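Long-range contacts in D-xylonate dehydratase (Caulobacter crescentus, PDB 5OYN), which catalyses the magnesium- and [2Fe-2S]-dependent dehydration of D-xylonate to 2-dehydro-3-deoxy-D-arabinonate in D-xylose degradation, and also dehydrates D-gluconate: residues M296-G301 / V581-V586; I507-P512 / S574-G579. One frame throughout, in Å; residues are numbered along the deposited sequence.

Contact 1 of 2, residues M296-G301 / V581-V586; sequences MARHAG and VLEFAV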
# COMPACT_ATOMS: atom_id res chain seq x y z
N MET A 296 8.65 -20.56 26.58
CA MET A 296 7.57 -19.64 26.93
C MET A 296 7.17 -19.80 28.40
O MET A 296 6.94 -18.80 29.09
CB MET A 296 6.38 -19.86 26.01
CG MET A 296 6.73 -19.67 24.54
SD MET A 296 5.54 -20.46 23.44
CE MET A 296 4.12 -19.54 23.95
N ALA A 297 7.08 -21.05 28.87
CA ALA A 297 6.78 -21.32 30.28
C ALA A 297 7.76 -20.62 31.19
O ALA A 297 7.37 -19.82 32.05
CB ALA A 297 6.80 -22.83 30.53
N ARG A 298 9.05 -20.89 31.00
CA ARG A 298 10.08 -20.25 31.81
C ARG A 298 9.92 -18.74 31.85
O ARG A 298 9.90 -18.13 32.92
CB ARG A 298 11.46 -20.64 31.30
CG ARG A 298 11.76 -22.11 31.47
CD ARG A 298 13.25 -22.37 31.43
NE ARG A 298 13.94 -21.72 32.54
CZ ARG A 298 15.26 -21.58 32.63
NH1 ARG A 298 16.05 -22.06 31.66
NH2 ARG A 298 15.79 -20.98 33.68
N HIS A 299 9.76 -18.11 30.68
CA HIS A 299 9.64 -16.65 30.64
C HIS A 299 8.39 -16.14 31.33
O HIS A 299 8.33 -14.96 31.67
CB HIS A 299 9.68 -16.14 29.20
CG HIS A 299 11.05 -15.79 28.72
ND1 HIS A 299 11.78 -16.62 27.89
CD2 HIS A 299 11.83 -14.72 28.96
CE1 HIS A 299 12.95 -16.06 27.64
NE2 HIS A 299 13.01 -14.90 28.28
N ALA A 300 7.40 -17.00 31.55
CA ALA A 300 6.26 -16.66 32.39
C ALA A 300 6.39 -17.26 33.80
O ALA A 300 5.39 -17.36 34.52
CB ALA A 300 4.96 -17.10 31.72
N GLY A 301 7.60 -17.64 34.20
CA GLY A 301 7.83 -18.14 35.55
C GLY A 301 7.09 -19.42 35.87
O GLY A 301 6.58 -19.58 36.99
N VAL A 581 16.94 -20.95 25.90
CA VAL A 581 16.62 -19.57 26.22
C VAL A 581 17.91 -18.84 26.59
O VAL A 581 18.92 -19.46 26.95
CB VAL A 581 15.60 -19.48 27.37
CG1 VAL A 581 14.41 -20.38 27.11
CG2 VAL A 581 16.26 -19.83 28.69
N LEU A 582 17.87 -17.51 26.49
CA LEU A 582 18.87 -16.66 27.12
C LEU A 582 18.70 -16.79 28.62
O LEU A 582 17.77 -16.23 29.20
CB LEU A 582 18.72 -15.22 26.66
CG LEU A 582 19.02 -15.02 25.18
CD1 LEU A 582 19.04 -13.53 24.82
CD2 LEU A 582 20.34 -15.69 24.84
N GLU A 583 19.60 -17.56 29.25
CA GLU A 583 19.39 -17.98 30.64
C GLU A 583 19.33 -16.79 31.59
O GLU A 583 18.52 -16.77 32.52
CB GLU A 583 20.49 -18.96 31.03
CG GLU A 583 20.25 -19.63 32.37
CD GLU A 583 19.34 -20.83 32.27
OE1 GLU A 583 19.76 -21.87 31.72
OE2 GLU A 583 18.18 -20.74 32.74
N PHE A 584 20.16 -15.76 31.35
CA PHE A 584 20.08 -14.56 32.18
C PHE A 584 18.72 -13.88 32.07
O PHE A 584 18.30 -13.17 32.99
CB PHE A 584 21.18 -13.58 31.78
CG PHE A 584 20.84 -12.75 30.58
CD1 PHE A 584 21.19 -13.18 29.31
CD2 PHE A 584 20.15 -11.55 30.71
CE1 PHE A 584 20.88 -12.42 28.19
CE2 PHE A 584 19.83 -10.79 29.60
CZ PHE A 584 20.19 -11.23 28.33
N ALA A 585 18.02 -14.06 30.94
CA ALA A 585 16.86 -13.23 30.63
C ALA A 585 15.60 -13.68 31.35
O ALA A 585 14.71 -12.86 31.58
CB ALA A 585 16.61 -13.21 29.12
N VAL A 586 15.50 -14.97 31.70
CA VAL A 586 14.31 -15.48 32.37
C VAL A 586 14.05 -14.74 33.67
O VAL A 586 12.89 -14.52 34.06
CB VAL A 586 14.47 -16.99 32.63
CG1 VAL A 586 13.18 -17.59 33.15
CG2 VAL A 586 14.93 -17.69 31.36
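Arg298 and Glu583 meet end-on in a salt bridge in which both terminal nitrogens of the guanidinium close on a single carboxylate oxygen. The bond from Arg298 NH2 to Glu583 OE2 measures 2.6 Å and runs nearly along the C-O axis, whereas that from Arg298 NH1 to Glu583 OE2, at 2.7 Å, arrives on the syn side but tilted out of the carboxylate plane. OE2 lies close to the guanidinium plane, and the carboxylate plane is turned 43° from it. The two side chains cross at about a right angle. Glu583 starts out pointing away from the helix end and reaches back through a bend at chi2 (83°).

Over one face of the guanidinium sits Val586 CG2, 4.0 Å above the plane and centred on it, while Val581 CG2 approaches NH1 of Arg298 obliquely at 3.7 Å. The other methyl of Val586, CG1, rests against the backbone carbonyl of Arg298. The contact joins the C-terminal end of helix 289-299, in the N-terminal dehydratase family region, to the short, weakly bonded helical turn 583-586 near the C-terminus of the chain. The helix closes in a Schellman motif with Gly301, at positive phi, as the C-prime residue.

His299 fills the more buried side of the contact. Its ring turns an edge to Ala585, with NE2 4.1 Å from Ala585 CB, and lies obliquely to Val581, whose CB is 4.3 Å from CE1 of His299. ND1 is engaged within its own helix by a weak hydrogen bond to Ala295 O, and the ring also meets Tyr116 of helix 109-125. Beyond this layer, Phe584 and Ala585 pack on Ile568 and Pro564 of a second subunit, bringing the helical turn to a subunit interface of the tetramer.

Contact 2 of 2, residues I507-P512 / S574-G579; sequences ILNASP and SQLDTG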
# COMPACT_ATOMS: atom_id res chain seq x y z
N ILE A 507 14.93 -39.52 17.54
CA ILE A 507 15.20 -39.13 18.92
C ILE A 507 15.95 -37.80 18.88
O ILE A 507 17.06 -37.72 18.35
CB ILE A 507 16.00 -40.22 19.66
CG1 ILE A 507 15.10 -41.43 19.90
CG2 ILE A 507 16.50 -39.70 21.01
CD1 ILE A 507 15.75 -42.73 19.53
N LEU A 508 15.34 -36.77 19.46
CA LEU A 508 15.69 -35.39 19.14
C LEU A 508 15.95 -34.59 20.39
O LEU A 508 15.53 -34.95 21.49
CB LEU A 508 14.57 -34.69 18.36
CG LEU A 508 14.28 -35.28 17.00
CD1 LEU A 508 12.81 -35.56 16.90
CD2 LEU A 508 14.72 -34.29 15.96
N ASN A 509 16.61 -33.44 20.18
CA ASN A 509 16.81 -32.41 21.19
C ASN A 509 17.63 -32.92 22.37
O ASN A 509 17.42 -32.50 23.52
CB ASN A 509 15.47 -31.84 21.68
CG ASN A 509 14.57 -31.36 20.55
OD1 ASN A 509 15.03 -31.14 19.42
ND2 ASN A 509 13.29 -31.20 20.84
N ALA A 510 18.57 -33.83 22.10
CA ALA A 510 19.29 -34.51 23.17
C ALA A 510 20.10 -33.52 23.98
O ALA A 510 20.97 -32.83 23.44
CB ALA A 510 20.19 -35.60 22.59
N SER A 511 19.80 -33.43 25.27
CA SER A 511 20.47 -32.54 26.19
C SER A 511 21.11 -33.34 27.33
O SER A 511 20.50 -34.30 27.82
CB SER A 511 19.50 -31.49 26.76
OG SER A 511 18.62 -31.03 25.76
N PRO A 512 22.33 -32.99 27.75
CA PRO A 512 23.09 -31.89 27.14
C PRO A 512 23.77 -32.33 25.85
O PRO A 512 24.12 -33.51 25.70
CB PRO A 512 24.13 -31.52 28.22
CG PRO A 512 24.14 -32.70 29.20
CD PRO A 512 23.12 -33.70 28.78
N SER A 574 20.82 -21.52 26.85
CA SER A 574 20.64 -22.77 27.56
C SER A 574 20.57 -23.93 26.58
O SER A 574 20.71 -23.77 25.37
CB SER A 574 19.38 -22.71 28.41
OG SER A 574 18.27 -23.25 27.71
N GLN A 575 20.33 -25.13 27.09
CA GLN A 575 20.06 -26.25 26.21
C GLN A 575 18.56 -26.39 25.99
O GLN A 575 17.74 -25.84 26.73
CB GLN A 575 20.63 -27.55 26.78
CG GLN A 575 22.13 -27.53 26.98
CD GLN A 575 22.88 -27.86 25.70
OE1 GLN A 575 22.86 -29.00 25.23
NE2 GLN A 575 23.53 -26.85 25.12
N LEU A 576 18.20 -27.15 24.94
CA LEU A 576 16.79 -27.32 24.60
C LEU A 576 16.00 -28.05 25.68
O LEU A 576 14.77 -28.00 25.67
CB LEU A 576 16.64 -28.04 23.25
CG LEU A 576 17.51 -27.46 22.12
CD1 LEU A 576 17.58 -28.40 20.93
CD2 LEU A 576 17.02 -26.04 21.70
N ASP A 577 16.69 -28.73 26.60
CA ASP A 577 16.06 -29.22 27.82
C ASP A 577 15.20 -28.12 28.45
O ASP A 577 14.03 -28.34 28.78
CB ASP A 577 17.13 -29.75 28.80
CG ASP A 577 18.00 -28.62 29.45
OD1 ASP A 577 19.22 -28.55 29.16
OD2 ASP A 577 17.48 -27.83 30.28
N THR A 578 15.77 -26.92 28.60
CA THR A 578 15.08 -25.77 29.17
C THR A 578 14.83 -24.69 28.12
O THR A 578 14.81 -23.49 28.44
CB THR A 578 15.86 -25.18 30.35
OG1 THR A 578 17.27 -25.26 30.09
CG2 THR A 578 15.50 -25.90 31.67
N GLY A 579 14.67 -25.10 26.86
CA GLY A 579 14.11 -24.24 25.83
C GLY A 579 15.09 -23.33 25.12
O GLY A 579 14.66 -22.31 24.57
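Ser511 and Asp577 make the closest approach between strand 507-511 and the turn 574-579. The Ser511 hydroxyl oxygen receives the backbone amide of Asp577 in a weak hydrogen bond, 3.1 Å from N to OG with an N-H...O angle of 125°, and CB of Ser511 lies 3.6 Å from CB of Asp577. CB of Gln575 also packs against the Ser511 side chain. With OG beside its backbone N (chi1 -40°), Ser511 also donates to Asn509 O over 2.9 Å, tilted out of the carbonyl plane. One hydroxyl thus links the strand's own backbone to the turn.

Two further contacts flank this centre. Leu576 crosses Asn509 at about a right angle, its CD1 methyl reaching to 4.0 Å from Asn509 OD1. At the other end, the bent Gln575 side chain brings OE1 to 3.5 Å from CA of Pro512, which follows a cis peptide bond, while NE2 of Gln575 is hydrogen-bonded to Glu513 OE2.

The next shell shapes the turn that presents these groups. Gln575 O accepts Thr578 N and the Ser574 hydroxyl from opposite faces of its carbonyl plane, and Thr578 OG1 donates to Asp577 OD2 from above the carboxylate plane. Gln290 spans the two segments, taking the amide of Asn509 ND2 on its OE1 and donating from NE2 to Leu576 O; both Asn509 and Leu576 also touch Pro291, next in sequence.

The contact joins two parts of the C-terminal dehydratase family region at the start of helix 289-299, where strand 507-511, paired antiparallel with strand 401-404, faces the loop that leads from helix 564-572 to the helical turn 583-586.

How the contacts relate
The centres of contacts 1 and 2 lie 15 Å apart, and the two are joined directly by the chain that runs from 574-579 into 581-586. Ser574 N is 2.8 Å from Val581 O, a probable hydrogen bond, and Arg298 NH1 packs 3.4 Å from Thr578 CB. Helix 289-299 serves both, with its beginning beside contact 2 and its C-terminal end in contact 1; in sequence, contact 2 is nested within the loop that contact 1 closes. Contact 2 is near the metal site: the Asn509 side chain is about 8 Å from that of the magnesium ligand Glu472 and about 11 Å from the magnesium ion. Contact 1 lies away from the iron-sulfur cluster and magnesium sites.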